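Local coordinates for protein beta-mannosidase (Trichoderma harzianum, PDB 4CVU) that probably hydrolyses terminal beta-linked mannose from the non-reducing ends of mannosides, as a fungal beta-mannosidase of glycoside hydrolase family 2, at residues 599-602 against 603-607; 779-782 against 783-787; 934-937 against 938-941. All blocks are in the same frame, centred on the assembly; numbering follows the deposited sequence.

Contact 1: 599-602 against 603-607; sequences SMPS and IQTWQ
The pyrrolidine ring of P601 lies over one face of the W606 indole at a helix N-terminus, where S602 is the N-cap of helix 603-609. It is a CH-pi contact: CG of P601, offset toward the rim of the indole face, stands 3.6 Å from the centroid of the five-membered ring of W606, 22° off the normal, the two side chains crossing at about a right angle. M600 meets the same indole differently. Its chain bends at chi2 (-55°) and brings SD of M600 to the ring edge, 3.8 Å from CZ2 of W606, a Met-aromatic contact near the ring plane. Elsewhere the buried indole meets F668 and V622 and R625 of helix 620-625, in what is, as in other family 2 enzymes, a (beta/alpha)8-barrel catalytic domain.

S602 starts the helix with two bonds. The carbonyl O of S602 takes the amide N of W606 at 3.0 Å and almost in line (172°), the first alpha-helical turn. Set between its own backbone N and carbonyl carbon, OG of S602 swings back to accept from the N of T605 at 2.9 Å, the capping bond. The carboxylate oxygen OE1 of E721 is hydrogen-bonded to OG of S602 and to OG1 of T605, tying the cap to a separate loop. On the apolar side of the threonine, CG2 of T605 rests 3.8 Å from CB of P601.

Contact 2: 779-782 against 783-787; sequences KPIA and NNAGM
I781 and A785 meet through their methyl carbons, CG2 of I781 lying 4.1 Å from CB of A785, while the backbone between them curls tightly. The carbonyl O of I781 accepts from the N of N784 at 3.0 Å, and the O of A782 accepts from the N of A785 at 3.3 Å; both bonds are bent, and each donor sits well above the carbonyl plane. The first closes a type II turn, with A782 extended and N783 at positive phi. Positive phi then persists through G786, and the three-residue spacing of the bonds continues in G786 N to N783 O and M787 N to N784 O. From N783 to G786 the chain follows left-handed turns with 3-10-like i to i+3 bonds.

The buried amide of N784 ties the turn down. ND2 of N784 donates to the O of M787 at 2.8 Å, the acceptor lying close to the amide plane, and also to the O of L771; OD1 accepts from the N of W773. The turn is thus pinned to strand 765-774, and a backbone bond between I781 and W773 adds a second tie. Within the Ig/CBM-like domain this loop joins strands 765-774 and 790-795, with I781 resting on P815 and A820 and M787 reaching I804 and A806 of strand 799-807.

Contact 3: 934-937 against 938-941; sequences ESLW and DLTT
D938 folds back onto S935 and E934. CB of D938 passes 3.5 Å from the carbonyl O of S935, and with CG anti to its own carbonyl carbon (chi1 -69°) the carboxylate turns toward the preceding residues. OD1 of D938 comes 3.8 Å from CD1 of W937, the indole and carboxylate planes being 69° apart. OD2 of D938 faces the other way: through its anti lone pair it takes the N of S935 at 3.0 Å, and it also comes close to CA and CB of E934. Water 1 donates to OD2 and bridges it to OG of S935.

This return bond from the fourth residue to the amide of the first resembles one arm of a capping box, at a run of tight right-handed turns that follows strand 932-934 of the Ig-fold domain. Successive three-residue backbone bonds close the turns: D938 N to S935 O, L939 N to L936 O and T940 N to W937 O. O of W937 takes a second donor, OG1 of T940, at 2.9 Å, in the carbonyl plane and on a lone pair, whereas the amide N approaches from above that plane. The same OG1 lies over one face of the W937 indole, and CG2 of T941 approaches NE1 of W937 at 3.7 Å. On the buried side, L936 and L939 touch through their CD1 methyls at 4.1 Å, and both rest on L677 of helix 664-692.

How the contacts relate
Contact 1 is the buried member of the set; contacts 2 and 3 are partly exposed turns in beta domains. Contacts 1 and 3 lie about 18 Å apart between centres and share a neighbour, helix 664-692, which M600 and I603 meet in one and L936 and L939 in the other. Contact 2 belongs to the Ig/CBM-like domain, its centre about 40 Å from that of contact 1 and about 26 Å from that of contact 3. Their chemistry follows their place: aromatic and sulfur packing beside a capped alpha-helix in 599-607, left-handed turns at 783-786, pinned by an asparagine amide, and right-handed ones clasped by a carboxylate and a water in 934-941.

Contact 1: 599-602 against 603-607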
loop_
_atom_site.group_PDB
_atom_site.type_symbol
_atom_site.label_atom_id
_atom_site.label_comp_id
_atom_site.label_asym_id
_atom_site.label_seq_id
_atom_site.Cartn_x
_atom_site.Cartn_y
_atom_site.Cartn_z
ATOM N N SER A 599 11.322 -18.219 -6.195
ATOM C CA SER A 599 10.804 -17.534 -7.321
ATOM C C SER A 599 9.933 -16.402 -6.693
ATOM O O SER A 599 9.580 -16.504 -5.519
ATOM C CB SER A 599 9.925 -18.497 -8.127
ATOM O OG SER A 599 8.699 -18.854 -7.414
ATOM N N MET A 600 9.670 -15.370 -7.484
ATOM C CA MET A 600 8.849 -14.237 -7.044
ATOM C C MET A 600 7.448 -14.680 -6.845
ATOM O O MET A 600 6.964 -15.553 -7.553
ATOM C CB MET A 600 8.812 -13.182 -8.147
ATOM C CG MET A 600 9.969 -12.271 -8.371
ATOM S SD MET A 600 10.426 -11.382 -6.936
ATOM C CE MET A 600 11.539 -10.148 -7.524
ATOM N N PRO A 601 6.694 -14.009 -5.940
ATOM C CA PRO A 601 5.292 -14.300 -5.975
ATOM C C PRO A 601 4.564 -13.454 -7.038
ATOM O O PRO A 601 5.132 -12.497 -7.607
ATOM C CB PRO A 601 4.826 -13.833 -4.580
ATOM C CG PRO A 601 5.723 -12.708 -4.230
ATOM C CD PRO A 601 7.068 -13.162 -4.789
ATOM N N SER A 602 3.272 -13.735 -7.234
ATOM C CA SER A 602 2.454 -12.957 -8.157
ATOM C C SER A 602 2.481 -11.475 -7.787
ATOM O O SER A 602 2.706 -11.120 -6.634
ATOM C CB SER A 602 0.999 -13.465 -8.089
ATOM O OG SER A 602 0.482 -13.160 -6.809
ATOM N N ILE A 603 2.258 -10.615 -8.781
ATOM C CA ILE A 603 2.092 -9.198 -8.493
ATOM C C ILE A 603 0.877 -8.962 -7.577
ATOM O O ILE A 603 0.879 -7.998 -6.797
ATOM C CB ILE A 603 2.026 -8.317 -9.771
ATOM C CG1 ILE A 603 1.932 -6.831 -9.396
ATOM C CG2 ILE A 603 0.863 -8.709 -10.688
ATOM C CD1 ILE A 603 2.087 -5.881 -10.561
ATOM N N GLN A 604 -0.149 -9.820 -7.637
ATOM C CA GLN A 604 -1.356 -9.572 -6.787
ATOM C C GLN A 604 -0.940 -9.831 -5.339
ATOM O O GLN A 604 -1.410 -9.175 -4.417
ATOM C CB GLN A 604 -2.551 -10.463 -7.147
ATOM C CG GLN A 604 -3.140 -10.244 -8.557
ATOM C CD GLN A 604 -2.336 -10.868 -9.688
ATOM O OE1 GLN A 604 -1.418 -11.620 -9.484
ATOM N NE2 GLN A 604 -2.722 -10.565 -10.912
ATOM N N THR A 605 -0.037 -10.817 -5.140
ATOM C CA THR A 605 0.469 -11.099 -3.803
ATOM C C THR A 605 1.348 -9.896 -3.335
ATOM O O THR A 605 1.032 -9.261 -2.283
ATOM C CB THR A 605 1.171 -12.470 -3.702
ATOM O OG1 THR A 605 0.200 -13.565 -3.708
ATOM C CG2 THR A 605 1.955 -12.538 -2.470
ATOM N N TRP A 606 2.354 -9.497 -4.145
ATOM C CA TRP A 606 3.157 -8.298 -3.823
ATOM C C TRP A 606 2.254 -7.140 -3.428
ATOM O O TRP A 606 2.529 -6.404 -2.462
ATOM C CB TRP A 606 3.926 -7.823 -4.996
ATOM C CG TRP A 606 5.211 -8.618 -5.146
ATOM C CD1 TRP A 606 5.537 -9.430 -6.150
ATOM C CD2 TRP A 606 6.268 -8.673 -4.202
ATOM N NE1 TRP A 606 6.816 -9.988 -5.934
ATOM C CE2 TRP A 606 7.271 -9.523 -4.729
ATOM C CE3 TRP A 606 6.493 -8.062 -2.969
ATOM C CZ2 TRP A 606 8.455 -9.766 -4.051
ATOM C CZ3 TRP A 606 7.661 -8.294 -2.306
ATOM C CH2 TRP A 606 8.648 -9.152 -2.850
ATOM N N GLN A 607 1.227 -6.944 -4.221
ATOM C CA GLN A 607 0.345 -5.791 -4.041
ATOM C C GLN A 607 -0.315 -5.730 -2.654
ATOM O O GLN A 607 -0.836 -4.678 -2.223
ATOM C CB GLN A 607 -0.707 -5.766 -5.146
ATOM C CG GLN A 607 -0.195 -5.188 -6.445
ATOM C CD GLN A 607 -1.204 -5.307 -7.566
ATOM O OE1 GLN A 607 -1.908 -6.321 -7.729
ATOM N NE2 GLN A 607 -1.294 -4.280 -8.317
#

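Contact 2: 779-782 against 783-787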
loop_
_atom_site.group_PDB
_atom_site.type_symbol
_atom_site.label_atom_id
_atom_site.label_comp_id
_atom_site.label_asym_id
_atom_site.label_seq_id
_atom_site.Cartn_x
_atom_site.Cartn_y
_atom_site.Cartn_z
ATOM N N LYS A 779 0.998 -27.649 -37.349
ATOM C CA LYS A 779 1.039 -28.555 -38.487
ATOM C C LYS A 779 1.935 -29.758 -38.170
ATOM O O LYS A 779 3.071 -29.583 -37.771
ATOM C CB LYS A 779 1.579 -27.814 -39.712
ATOM C CG LYS A 779 1.448 -28.591 -41.007
ATOM C CD LYS A 779 1.930 -27.755 -42.190
ATOM C CE LYS A 779 1.936 -28.560 -43.484
ATOM N NZ LYS A 779 0.588 -29.108 -43.785
ATOM N N PRO A 780 1.447 -30.982 -38.389
ATOM C CA PRO A 780 2.299 -32.135 -38.082
ATOM C C PRO A 780 3.632 -32.081 -38.794
ATOM O O PRO A 780 3.709 -31.575 -39.903
ATOM C CB PRO A 780 1.481 -33.328 -38.601
ATOM C CG PRO A 780 0.075 -32.859 -38.601
ATOM C CD PRO A 780 0.150 -31.395 -38.948
ATOM N N ILE A 781 4.678 -32.569 -38.148
ATOM C CA ILE A 781 5.988 -32.694 -38.779
ATOM C C ILE A 781 5.954 -33.990 -39.589
ATOM O O ILE A 781 5.346 -34.970 -39.164
ATOM C CB ILE A 781 7.111 -32.691 -37.743
ATOM C CG1 ILE A 781 7.057 -31.364 -36.964
ATOM C CG2 ILE A 781 8.470 -32.924 -38.405
ATOM C CD1 ILE A 781 8.157 -31.188 -35.946
ATOM N N ALA A 782 6.584 -33.977 -40.763
ATOM C CA ALA A 782 6.443 -35.084 -41.710
ATOM C C ALA A 782 6.946 -36.395 -41.118
ATOM O O ALA A 782 8.062 -36.455 -40.617
ATOM C CB ALA A 782 7.175 -34.774 -43.004
ATOM N N ASN A 783 6.102 -37.422 -41.180
ATOM C CA ASN A 783 6.406 -38.758 -40.656
ATOM C C ASN A 783 6.620 -38.759 -39.141
ATOM O O ASN A 783 7.327 -39.629 -38.603
ATOM C CB ASN A 783 7.622 -39.373 -41.354
ATOM C CG ASN A 783 7.504 -39.316 -42.863
ATOM O OD1 ASN A 783 8.344 -38.722 -43.542
ATOM N ND2 ASN A 783 6.432 -39.888 -43.392
ATOM N N ASN A 784 5.990 -37.790 -38.468
ATOM C CA ASN A 784 6.107 -37.647 -37.023
ATOM C C ASN A 784 7.570 -37.568 -36.587
ATOM O O ASN A 784 7.944 -38.130 -35.565
ATOM C CB ASN A 784 5.408 -38.822 -36.331
ATOM C CG ASN A 784 4.924 -38.478 -34.943
ATOM O OD1 ASN A 784 4.389 -37.392 -34.715
ATOM N ND2 ASN A 784 5.077 -39.414 -34.013
ATOM N N ALA A 785 8.372 -36.849 -37.374
ATOM C CA ALA A 785 9.806 -36.690 -37.163
ATOM C C ALA A 785 10.585 -38.001 -37.040
ATOM O O ALA A 785 11.676 -38.012 -36.475
ATOM C CB ALA A 785 10.068 -35.821 -35.944
ATOM N N GLY A 786 10.042 -39.078 -37.596
ATOM C CA GLY A 786 10.672 -40.402 -37.558
ATOM C C GLY A 786 10.357 -41.186 -36.293
ATOM O O GLY A 786 10.949 -42.228 -36.052
ATOM N N MET A 787 9.419 -40.688 -35.492
ATOM C CA MET A 787 9.055 -41.333 -34.225
ATOM C C MET A 787 7.671 -41.960 -34.332
ATOM O O MET A 787 6.790 -41.427 -35.000
ATOM C CB MET A 787 9.083 -40.320 -33.073
ATOM C CG MET A 787 8.794 -40.925 -31.695
ATOM S SD MET A 787 8.977 -39.769 -30.305
ATOM C CE MET A 787 10.759 -39.620 -30.235
#

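Contact 3: 934-937 against 938-941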
loop_
_atom_site.group_PDB
_atom_site.type_symbol
_atom_site.label_atom_id
_atom_site.label_comp_id
_atom_site.label_asym_id
_atom_site.label_seq_id
_atom_site.Cartn_x
_atom_site.Cartn_y
_atom_site.Cartn_z
ATOM N N GLU A 934 -2.920 -16.331 -20.934
ATOM C CA GLU A 934 -1.764 -15.830 -21.622
ATOM C C GLU A 934 -0.931 -17.040 -21.891
ATOM O O GLU A 934 -1.309 -18.126 -21.472
ATOM C CB GLU A 934 -0.955 -14.873 -20.732
ATOM C CG GLU A 934 -0.164 -15.580 -19.628
ATOM C CD GLU A 934 0.404 -14.603 -18.627
ATOM O OE1 GLU A 934 -0.400 -13.868 -17.946
ATOM O OE2 GLU A 934 1.658 -14.528 -18.530
ATOM N N SER A 935 0.174 -16.821 -22.603
ATOM C CA SER A 935 1.150 -17.901 -22.898
ATOM C C SER A 935 2.581 -17.380 -22.940
ATOM O O SER A 935 2.872 -16.203 -22.801
ATOM C CB SER A 935 0.774 -18.584 -24.226
ATOM O OG SER A 935 1.083 -17.789 -25.393
ATOM N N LEU A 936 3.513 -18.267 -23.232
ATOM C CA LEU A 936 4.873 -17.854 -23.352
ATOM C C LEU A 936 5.045 -16.680 -24.290
ATOM O O LEU A 936 5.888 -15.782 -24.046
ATOM C CB LEU A 936 5.665 -19.053 -23.903
ATOM C CG LEU A 936 7.167 -18.978 -23.793
ATOM C CD1 LEU A 936 7.671 -19.132 -22.360
ATOM C CD2 LEU A 936 7.743 -20.089 -24.677
ATOM N N TRP A 937 4.299 -16.695 -25.398
ATOM C CA TRP A 937 4.357 -15.615 -26.389
ATOM C C TRP A 937 4.231 -14.250 -25.750
ATOM O O TRP A 937 4.883 -13.292 -26.148
ATOM C CB TRP A 937 3.242 -15.819 -27.443
ATOM C CG TRP A 937 2.946 -14.616 -28.278
ATOM C CD1 TRP A 937 1.901 -13.731 -28.118
ATOM C CD2 TRP A 937 3.716 -14.140 -29.374
ATOM N NE1 TRP A 937 1.985 -12.750 -29.049
ATOM C CE2 TRP A 937 3.089 -12.965 -29.836
ATOM C CE3 TRP A 937 4.881 -14.589 -30.006
ATOM C CZ2 TRP A 937 3.577 -12.221 -30.920
ATOM C CZ3 TRP A 937 5.382 -13.853 -31.086
ATOM C CH2 TRP A 937 4.722 -12.674 -31.538
ATOM N N ASP A 938 3.392 -14.154 -24.730
ATOM C CA ASP A 938 3.092 -12.833 -24.172
ATOM C C ASP A 938 4.262 -12.253 -23.354
ATOM O O ASP A 938 4.311 -11.057 -23.154
ATOM C CB ASP A 938 1.842 -12.902 -23.312
ATOM C CG ASP A 938 0.616 -13.138 -24.138
ATOM O OD1 ASP A 938 0.286 -12.264 -24.954
ATOM O OD2 ASP A 938 0.002 -14.206 -23.991
ATOM N N LEU A 939 5.220 -13.090 -22.943
ATOM C CA LEU A 939 6.423 -12.585 -22.268
ATOM C C LEU A 939 7.276 -11.713 -23.201
ATOM O O LEU A 939 8.029 -10.877 -22.728
ATOM C CB LEU A 939 7.289 -13.727 -21.737
ATOM C CG LEU A 939 6.688 -14.661 -20.671
ATOM C CD1 LEU A 939 7.731 -15.654 -20.217
ATOM C CD2 LEU A 939 6.197 -13.867 -19.481
ATOM N N THR A 940 7.105 -11.893 -24.507
ATOM C CA THR A 940 8.017 -11.384 -25.526
ATOM C C THR A 940 7.489 -10.095 -26.189
ATOM O O THR A 940 8.217 -9.467 -26.934
ATOM C CB THR A 940 8.285 -12.485 -26.600
ATOM O OG1 THR A 940 7.275 -12.468 -27.628
ATOM C CG2 THR A 940 8.304 -13.918 -25.969
ATOM N N THR A 941 6.241 -9.708 -25.919
ATOM C CA THR A 941 5.630 -8.527 -26.508
ATOM C C THR A 941 5.843 -7.257 -25.654
ATOM O O THR A 941 6.073 -7.362 -24.447
ATOM C CB THR A 941 4.112 -8.729 -26.679
ATOM O OG1 THR A 941 3.515 -9.051 -25.418
ATOM C CG2 THR A 941 3.819 -9.857 -27.663
HETATM O O HOH W 1 -0.616 -15.838 -25.886
#